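Annexin B22 (Schistosoma mansoni, PDB 4MDU) binds acidic phospholipid membranes in a calcium-dependent manner and aggregates liposomes, and takes part in worm reproduction and in the interaction of the parasite with its host. Local coordinates at residues B[112-117]-B[148-153]; B[188-193]-B[241-246]; B[338-343]-B[359-364]. All coordinates share one frame; numbering follows the deposited sequence.

Contact 1: B[112-117]-B[148-153]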
loop_
_atom_site.group_PDB
_atom_site.type_symbol
_atom_site.label_atom_id
_atom_site.label_comp_id
_atom_site.label_asym_id
_atom_site.label_seq_id
_atom_site.Cartn_x
_atom_site.Cartn_y
_atom_site.Cartn_z
ATOM N N MET B 112 2.992 -12.900 20.766
ATOM C CA MET B 112 2.060 -12.948 19.646
ATOM C C MET B 112 2.389 -11.858 18.626
ATOM O O MET B 112 2.445 -12.113 17.425
ATOM C CB MET B 112 0.619 -12.836 20.141
ATOM C CG MET B 112 -0.401 -13.081 19.049
ATOM S SD MET B 112 -0.987 -11.495 18.496
ATOM C CE MET B 112 -2.284 -11.336 19.686
ATOM N N LEU B 113 2.648 -10.645 19.097
ATOM C CA LEU B 113 2.957 -9.577 18.160
ATOM C C LEU B 113 4.295 -9.855 17.488
ATOM O O LEU B 113 4.460 -9.633 16.279
ATOM C CB LEU B 113 2.920 -8.204 18.836
ATOM C CG LEU B 113 1.523 -7.816 19.316
ATOM C CD1 LEU B 113 1.587 -6.479 20.040
ATOM C CD2 LEU B 113 0.536 -7.771 18.148
ATOM N N ALA B 114 5.255 -10.363 18.249
ATOM C CA ALA B 114 6.581 -10.598 17.666
ATOM C C ALA B 114 6.514 -11.666 16.559
ATOM O O ALA B 114 7.128 -11.524 15.513
ATOM C CB ALA B 114 7.629 -10.957 18.749
ATOM N N LYS B 115 5.750 -12.724 16.779
ATOM C CA LYS B 115 5.607 -13.737 15.743
ATOM C C LYS B 115 5.039 -13.150 14.440
ATOM O O LYS B 115 5.563 -13.404 13.357
ATOM C CB LYS B 115 4.757 -14.903 16.239
ATOM C CG LYS B 115 5.487 -16.248 16.232
ATOM C CD LYS B 115 4.551 -17.391 16.623
ATOM C CE LYS B 115 5.256 -18.736 16.618
ATOM N NZ LYS B 115 4.326 -19.859 16.949
ATOM N N SER B 116 3.986 -12.353 14.539
ATOM C CA SER B 116 3.459 -11.677 13.350
ATOM C C SER B 116 4.490 -10.752 12.702
ATOM O O SER B 116 4.524 -10.630 11.480
ATOM C CB SER B 116 2.186 -10.878 13.666
ATOM O OG SER B 116 1.131 -11.734 14.064
ATOM N N LEU B 117 5.312 -10.077 13.504
ATOM C CA LEU B 117 6.341 -9.198 12.936
ATOM C C LEU B 117 7.335 -10.057 12.184
ATOM O O LEU B 117 7.729 -9.752 11.058
ATOM C CB LEU B 117 7.058 -8.374 14.027
ATOM C CG LEU B 117 6.217 -7.263 14.662
ATOM C CD1 LEU B 117 6.931 -6.687 15.891
ATOM C CD2 LEU B 117 5.904 -6.170 13.633
ATOM N N ASP B 148 12.035 -7.919 22.853
ATOM C CA ASP B 148 12.603 -9.038 23.582
ATOM C C ASP B 148 11.993 -10.324 23.096
ATOM O O ASP B 148 12.693 -11.298 22.836
ATOM C CB ASP B 148 12.383 -8.895 25.082
ATOM C CG ASP B 148 13.305 -7.858 25.702
ATOM O OD1 ASP B 148 14.297 -7.468 25.032
ATOM O OD2 ASP B 148 13.034 -7.439 26.852
ATOM N N ALA B 149 10.673 -10.318 22.975
ATOM C CA ALA B 149 9.956 -11.518 22.602
ATOM C C ALA B 149 10.417 -11.961 21.214
ATOM O O ALA B 149 10.530 -13.154 20.937
ATOM C CB ALA B 149 8.466 -11.257 22.629
ATOM N N TYR B 150 10.697 -10.988 20.350
ATOM C CA TYR B 150 11.180 -11.283 19.007
ATOM C C TYR B 150 12.437 -12.135 19.060
ATOM O O TYR B 150 12.531 -13.152 18.370
ATOM C CB TYR B 150 11.470 -10.002 18.236
ATOM C CG TYR B 150 11.610 -10.195 16.740
ATOM C CD1 TYR B 150 12.849 -10.470 16.161
ATOM C CD2 TYR B 150 10.497 -10.089 15.898
ATOM C CE1 TYR B 150 12.983 -10.637 14.789
ATOM C CE2 TYR B 150 10.616 -10.264 14.522
ATOM C CZ TYR B 150 11.856 -10.536 13.976
ATOM O OH TYR B 150 11.966 -10.684 12.616
ATOM N N LYS B 151 13.407 -11.708 19.873
ATOM C CA LYS B 151 14.639 -12.479 20.048
ATOM C C LYS B 151 14.318 -13.918 20.463
ATOM O O LYS B 151 15.001 -14.855 20.059
ATOM C CB LYS B 151 15.612 -11.791 21.028
ATOM C CG LYS B 151 16.208 -10.491 20.469
ATOM C CD LYS B 151 17.213 -9.841 21.417
ATOM C CE LYS B 151 18.481 -10.675 21.537
ATOM N NZ LYS B 151 19.158 -10.875 20.221
ATOM N N GLN B 152 13.257 -14.084 21.243
ATOM C CA GLN B 152 12.811 -15.409 21.652
ATOM C C GLN B 152 12.111 -16.172 20.519
ATOM O O GLN B 152 12.087 -17.406 20.514
ATOM C CB GLN B 152 11.899 -15.316 22.878
ATOM C CG GLN B 152 11.514 -16.676 23.457
ATOM C CD GLN B 152 12.729 -17.534 23.778
ATOM O OE1 GLN B 152 13.821 -17.021 24.037
ATOM N NE2 GLN B 152 12.550 -18.843 23.741
ATOM N N VAL B 153 11.528 -15.448 19.568
ATOM C CA VAL B 153 10.930 -16.101 18.412
ATOM C C VAL B 153 12.050 -16.625 17.514
ATOM O O VAL B 153 11.951 -17.717 16.955
ATOM C CB VAL B 153 10.026 -15.147 17.607
ATOM C CG1 VAL B 153 9.763 -15.712 16.214
ATOM C CG2 VAL B 153 8.710 -14.884 18.349
#
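Where A114 meets A149 and Y150, the short helical segments 112-117 and 148-153 cross at -61° with their axes 8.2 Å apart, and the CA atoms of A114 and Y150 come within 4.8 Å of each other. A114 makes this closeness possible: its methyl points toward the second helix and lies over the backbone there, with CB 3.5 Å from the amide N of Y150. A114 CB also meets CB of A149 and CB of Y150, both at 4.0 Å, and CG2 of V153. Both segments belong to the second annexin repeat, a bundle of helices, and here alanines A114 and A149 lie at the close approach of helices 109-122 and 140-156, flanked by larger side chains. Y150 carries the contact along helix 109-122. A chi1 of -164°, which sets CG opposite the backbone N, carries the ring past A114 toward L117, and its CE2 lies 4.1 Å from L117 CB; the carbonyl carbon of L117 sits at the ring edge, near its plane. Y118 and M121, the latter a ligand of a calcium site, also touch this ring, and the phenol OH is hydrogen-bonded to D169. Elsewhere in the interface, CG2 of V153 rests 4.1 Å from CG of K115, whose aliphatic chain crosses the valine at about a right angle. The L117 side chain also touches L131, I134 and F135 of helix 128-136.

Contact 2: B[188-193]-B[241-246]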
loop_
_atom_site.group_PDB
_atom_site.type_symbol
_atom_site.label_atom_id
_atom_site.label_comp_id
_atom_site.label_asym_id
_atom_site.label_seq_id
_atom_site.Cartn_x
_atom_site.Cartn_y
_atom_site.Cartn_z
ATOM N N ALA B 188 11.787 3.030 20.586
ATOM C CA ALA B 188 11.122 3.095 21.894
ATOM C C ALA B 188 11.605 4.296 22.719
ATOM O O ALA B 188 11.854 4.169 23.926
ATOM C CB ALA B 188 11.356 1.792 22.679
ATOM N N GLU B 189 11.772 5.448 22.066
ATOM C CA GLU B 189 12.079 6.680 22.787
ATOM C C GLU B 189 11.047 7.753 22.492
ATOM O O GLU B 189 11.394 8.916 22.289
ATOM C CB GLU B 189 13.488 7.183 22.455
ATOM C CG GLU B 189 14.593 6.365 23.120
ATOM C CD GLU B 189 15.981 6.862 22.748
ATOM O OE1 GLU B 189 16.215 8.085 22.862
ATOM O OE2 GLU B 189 16.834 6.036 22.350
ATOM N N ARG B 190 9.780 7.358 22.455
ATOM C CA ARG B 190 8.699 8.331 22.312
ATOM C C ARG B 190 8.525 9.046 23.656
ATOM O O ARG B 190 8.938 8.519 24.692
ATOM C CB ARG B 190 7.407 7.626 21.880
ATOM C CG ARG B 190 7.607 6.666 20.711
ATOM C CD ARG B 190 6.401 5.754 20.442
ATOM N NE ARG B 190 5.459 6.431 19.573
ATOM C CZ ARG B 190 4.396 5.883 18.998
ATOM N NH1 ARG B 190 4.093 4.590 19.152
ATOM N NH2 ARG B 190 3.644 6.658 18.239
ATOM N N ASP B 191 7.934 10.240 23.652
ATOM C CA ASP B 191 7.680 10.930 24.911
ATOM C C ASP B 191 6.857 10.063 25.828
ATOM O O ASP B 191 5.960 9.352 25.382
ATOM C CB ASP B 191 6.932 12.243 24.706
ATOM C CG ASP B 191 7.689 13.219 23.839
ATOM O OD1 ASP B 191 8.904 13.008 23.599
ATOM O OD2 ASP B 191 7.052 14.189 23.383
ATOM N N ASP B 192 7.146 10.155 27.116
ATOM C CA ASP B 192 6.426 9.406 28.131
ATOM C C ASP B 192 5.587 10.318 29.019
ATOM O O ASP B 192 5.802 11.525 29.086
ATOM C CB ASP B 192 7.414 8.622 29.011
ATOM C CG ASP B 192 7.921 7.364 28.339
ATOM O OD1 ASP B 192 7.078 6.538 27.895
ATOM O OD2 ASP B 192 9.164 7.206 28.255
ATOM N N ILE B 193 4.631 9.716 29.703
ATOM C CA ILE B 193 3.909 10.363 30.779
ATOM C C ILE B 193 3.902 9.374 31.922
ATOM O O ILE B 193 3.503 8.218 31.756
ATOM C CB ILE B 193 2.460 10.678 30.404
ATOM C CG1 ILE B 193 2.405 11.660 29.227
ATOM C CG2 ILE B 193 1.709 11.226 31.622
ATOM C CD1 ILE B 193 1.062 11.632 28.458
ATOM N N ILE B 241 5.572 13.699 14.862
ATOM C CA ILE B 241 4.464 12.755 14.768
ATOM C C ILE B 241 4.757 11.466 15.544
ATOM O O ILE B 241 3.935 11.016 16.341
ATOM C CB ILE B 241 4.085 12.472 13.305
ATOM C CG1 ILE B 241 3.555 13.754 12.660
ATOM C CG2 ILE B 241 3.037 11.360 13.214
ATOM C CD1 ILE B 241 2.380 14.336 13.399
ATOM N N CYS B 242 5.940 10.891 15.347
ATOM C CA CYS B 242 6.246 9.612 15.986
ATOM C C CYS B 242 6.526 9.686 17.488
ATOM O O CYS B 242 6.336 8.694 18.185
ATOM C CB CYS B 242 7.384 8.899 15.268
ATOM S SG CYS B 242 6.953 8.473 13.586
ATOM N N ASN B 243 6.941 10.845 18.000
ATOM C CA ASN B 243 7.292 10.911 19.418
ATOM C C ASN B 243 6.282 11.510 20.377
ATOM O O ASN B 243 6.273 11.143 21.543
ATOM C CB ASN B 243 8.655 11.604 19.616
ATOM C CG ASN B 243 9.787 10.813 19.005
ATOM O OD1 ASN B 243 9.980 9.639 19.322
ATOM N ND2 ASN B 243 10.513 11.437 18.086
ATOM N N ARG B 244 5.456 12.454 19.928
ATOM C CA ARG B 244 4.573 13.114 20.889
ATOM C C ARG B 244 3.562 12.112 21.407
ATOM O O ARG B 244 3.176 11.209 20.685
ATOM C CB ARG B 244 3.856 14.310 20.263
ATOM C CG ARG B 244 4.785 15.404 19.789
ATOM C CD ARG B 244 5.770 15.866 20.904
ATOM N NE ARG B 244 6.729 16.810 20.338
ATOM C CZ ARG B 244 8.049 16.714 20.436
ATOM N NH1 ARG B 244 8.601 15.722 21.120
ATOM N NH2 ARG B 244 8.817 17.633 19.859
ATOM N N THR B 245 3.134 12.265 22.654
ATOM C CA THR B 245 2.129 11.379 23.187
ATOM C C THR B 245 0.804 11.623 22.454
ATOM O O THR B 245 0.605 12.674 21.834
ATOM C CB THR B 245 1.925 11.617 24.676
ATOM O OG1 THR B 245 1.180 12.825 24.854
ATOM C CG2 THR B 245 3.285 11.712 25.401
ATOM N N PRO B 246 -0.117 10.655 22.519
ATOM C CA PRO B 246 -1.358 10.898 21.780
ATOM C C PRO B 246 -2.011 12.207 22.227
ATOM O O PRO B 246 -2.522 12.950 21.393
ATOM C CB PRO B 246 -2.222 9.683 22.144
ATOM C CG PRO B 246 -1.220 8.620 22.513
ATOM C CD PRO B 246 -0.140 9.369 23.237
HETATM O O HOH W 1 11.716 7.181 19.564
HETATM O O HOH W 2 3.332 9.418 18.398
HETATM O O HOH W 3 4.440 14.343 23.965
#
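R190 meets the carbonyl of C242 and D191 the guanidinium of R244, at the end of helix 236-243 and in the turn after it. The R190 chain, bent at chi3, brings its guanidinium edge to C242: NE donates to C242 O at 2.8 Å, nearly in line with the C=O bond though the oxygen is tilted 23° out of the guanidinium plane. NH2 adds a long, weak bond to that oxygen and donates to a water at 2.8 Å, which also lies close to the carbonyl oxygens of I241 and R244. The positive group thus meets C242 O directly and the I241 and R244 carbonyls through the water. The amide of N243 is turned steeply against that guanidinium, its plane 73° away, and its OD1 accepts from another water, which is weakly bonded to E189 N.

D191 N donates to N243 O at 2.8 Å, tying the loop to the chain as it leaves the helix. The D191 carboxylate lies nearly coplanar with the R244 guanidinium, 16° between planes, and forms a salt bridge in which NH1 of R244 approaches the syn lone pair of D191 OD2 at 3.1 Å. A water joins D191 OD2 to T245 N, while R244 NE has its own salt bridge to D218. Beyond the charges, T245 CG2 packs 3.8 Å from both D191 CB and I193 CD1.

T245 is the N-cap of helix 246-260, its OG1 accepting from Q248 N. The contact therefore joins the linker between helices 177-187 and 195-199 to the turn between helices 236-243 and 246-260 of the third annexin repeat, with loop residue W139, and V283 of helix 274-288, also against R190.

Contact 3: B[338-343]-B[359-364]; sequences SLLNAV and MGEIYN
In the fourth annexin repeat, the start of helix 339-346 packs against the chain that leaves helix 349-358, forming a small apolar cluster beside a calcium-binding loop. The exit from helix 349-358 is a Schellman motif: G360 takes positive phi (115°), with two bonds back into the last turn. Just before it, M359 points into the cluster. Its thioether sulfur lies 3.8 Å from CG of L339, the two side chains crossing at about a right angle. A bend at chi3 (-75°) then directs the methyl CE of M359 to V343, which it meets tip to tip, 4.0 Å from V343 CB. The same CE lies 4.0 Å from L340 CD1, the two side chains meeting at a slant. L324 of helix 324-335 also contacts M359, and M302, a residue of a calcium site, packs on L339 and V343.

Past the glycine, the chain turns through E361, the centre of an inverse gamma turn, and sends the glutamate back toward the helix. Extended beyond CG, this side chain lays its carboxylate beside the L340 methyls. The carboxylate forms salt bridges with K344, farther along the same helix as L340, through OE2 and with R353 through OE1, so two cations fix it while L340 supplies an apolar neighbour. S338 is the N-cap of helix 339-346, its OG accepting from N341 N at 2.7 Å with an N-H...O angle of 157°. L340 CD2 lies 3.8 Å from E361 OE2, the side chains crossing at about a right angle.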
loop_
_atom_site.group_PDB
_atom_site.type_symbol
_atom_site.label_atom_id
_atom_site.label_comp_id
_atom_site.label_asym_id
_atom_site.label_seq_id
_atom_site.Cartn_x
_atom_site.Cartn_y
_atom_site.Cartn_z
ATOM N N SER B 338 -23.010 -3.461 11.734
ATOM C CA SER B 338 -22.248 -3.778 12.931
ATOM C C SER B 338 -20.952 -4.513 12.593
ATOM O O SER B 338 -20.894 -5.281 11.625
ATOM C CB SER B 338 -23.075 -4.641 13.883
ATOM O OG SER B 338 -23.143 -5.983 13.414
ATOM N N LEU B 339 -19.921 -4.282 13.404
ATOM C CA LEU B 339 -18.667 -5.015 13.278
ATOM C C LEU B 339 -18.931 -6.498 13.542
ATOM O O LEU B 339 -18.389 -7.379 12.859
ATOM C CB LEU B 339 -17.635 -4.494 14.283
ATOM C CG LEU B 339 -16.295 -5.246 14.292
ATOM C CD1 LEU B 339 -15.600 -5.161 12.921
ATOM C CD2 LEU B 339 -15.370 -4.684 15.383
ATOM N N LEU B 340 -19.743 -6.761 14.561
ATOM C CA LEU B 340 -20.243 -8.102 14.826
ATOM C C LEU B 340 -20.727 -8.769 13.534
ATOM O O LEU B 340 -20.247 -9.844 13.168
ATOM C CB LEU B 340 -21.385 -8.059 15.839
ATOM C CG LEU B 340 -21.931 -9.446 16.190
ATOM C CD1 LEU B 340 -20.884 -10.267 16.913
ATOM C CD2 LEU B 340 -23.196 -9.336 17.033
ATOM N N ASN B 341 -21.669 -8.138 12.833
ATOM C CA ASN B 341 -22.218 -8.776 11.636
ATOM C C ASN B 341 -21.202 -8.873 10.504
ATOM O O ASN B 341 -21.248 -9.813 9.721
ATOM C CB ASN B 341 -23.504 -8.089 11.139
ATOM C CG ASN B 341 -24.710 -8.389 12.017
ATOM O OD1 ASN B 341 -24.841 -9.479 12.587
ATOM N ND2 ASN B 341 -25.601 -7.415 12.133
ATOM N N ALA B 342 -20.289 -7.904 10.397
ATOM C CA ALA B 342 -19.280 -7.979 9.334
ATOM C C ALA B 342 -18.366 -9.166 9.612
ATOM O O ALA B 342 -17.968 -9.896 8.706
ATOM C CB ALA B 342 -18.480 -6.704 9.247
ATOM N N VAL B 343 -18.073 -9.372 10.888
ATOM C CA VAL B 343 -17.147 -10.420 11.291
ATOM C C VAL B 343 -17.780 -11.786 11.056
ATOM O O VAL B 343 -17.129 -12.715 10.562
ATOM C CB VAL B 343 -16.698 -10.247 12.772
ATOM C CG1 VAL B 343 -15.978 -11.510 13.273
ATOM C CG2 VAL B 343 -15.795 -9.015 12.896
ATOM N N MET B 359 -15.727 -9.715 21.247
ATOM C CA MET B 359 -16.450 -8.438 21.166
ATOM C C MET B 359 -17.578 -8.347 22.193
ATOM O O MET B 359 -18.197 -7.294 22.359
ATOM C CB MET B 359 -17.024 -8.232 19.767
ATOM C CG MET B 359 -15.993 -7.917 18.687
ATOM S SD MET B 359 -16.740 -7.907 17.028
ATOM C CE MET B 359 -16.958 -9.656 16.729
ATOM N N GLY B 360 -17.849 -9.457 22.872
ATOM C CA GLY B 360 -18.872 -9.475 23.903
ATOM C C GLY B 360 -20.096 -10.340 23.637
ATOM O O GLY B 360 -20.928 -10.546 24.530
ATOM N N GLU B 361 -20.232 -10.857 22.423
ATOM C CA GLU B 361 -21.411 -11.672 22.125
ATOM C C GLU B 361 -21.232 -13.118 22.575
ATOM O O GLU B 361 -20.858 -13.972 21.782
ATOM C CB GLU B 361 -21.800 -11.627 20.640
ATOM C CG GLU B 361 -23.178 -12.288 20.389
ATOM C CD GLU B 361 -23.349 -12.839 18.987
ATOM O OE1 GLU B 361 -22.407 -13.478 18.470
ATOM O OE2 GLU B 361 -24.440 -12.646 18.411
ATOM N N ILE B 362 -21.507 -13.383 23.847
ATOM C CA ILE B 362 -21.386 -14.725 24.409
ATOM C C ILE B 362 -22.609 -15.590 24.082
ATOM O O ILE B 362 -23.745 -15.175 24.315
ATOM C CB ILE B 362 -21.257 -14.681 25.951
ATOM C CG1 ILE B 362 -19.884 -14.152 26.378
ATOM C CG2 ILE B 362 -21.468 -16.071 26.538
ATOM C CD1 ILE B 362 -19.327 -13.070 25.483
ATOM N N TYR B 363 -22.378 -16.792 23.563
ATOM C CA TYR B 363 -23.453 -17.773 23.446
ATOM C C TYR B 363 -23.226 -18.933 24.404
ATOM O O TYR B 363 -22.210 -19.626 24.332
ATOM C CB TYR B 363 -23.586 -18.284 22.017
ATOM N N ASN B 364 -24.177 -19.129 25.310
ATOM C CA ASN B 364 -24.097 -20.209 26.281
ATOM C C ASN B 364 -24.645 -21.513 25.715
ATOM O O ASN B 364 -25.370 -21.509 24.715
ATOM C CB ASN B 364 -24.842 -19.833 27.562
ATOM C CG ASN B 364 -23.908 -19.627 28.736
ATOM O OD1 ASN B 364 -22.846 -20.250 28.810
ATOM N ND2 ASN B 364 -24.296 -18.750 29.662
#

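The three contacts follow one another along the chain and touch nowhere. Contacts 1 and 2 are the nearest pair, with centres 22 Å apart and nearest atoms about 10 Å; contact 3 lies 29 Å from contact 1 and 34 Å from contact 2, centre to centre, and on the opposite side of the chain's centre from contact 2. Contacts 1 and 3 lie closest to calcium-binding residues: the Y150 side chain is about 3 Å from that of M121, and the V343 side chain about 4 Å from that of M302. Contact 2 is farther away, its E189 side chain about 11 Å from that of E173, a ligand of the same calcium site as M121.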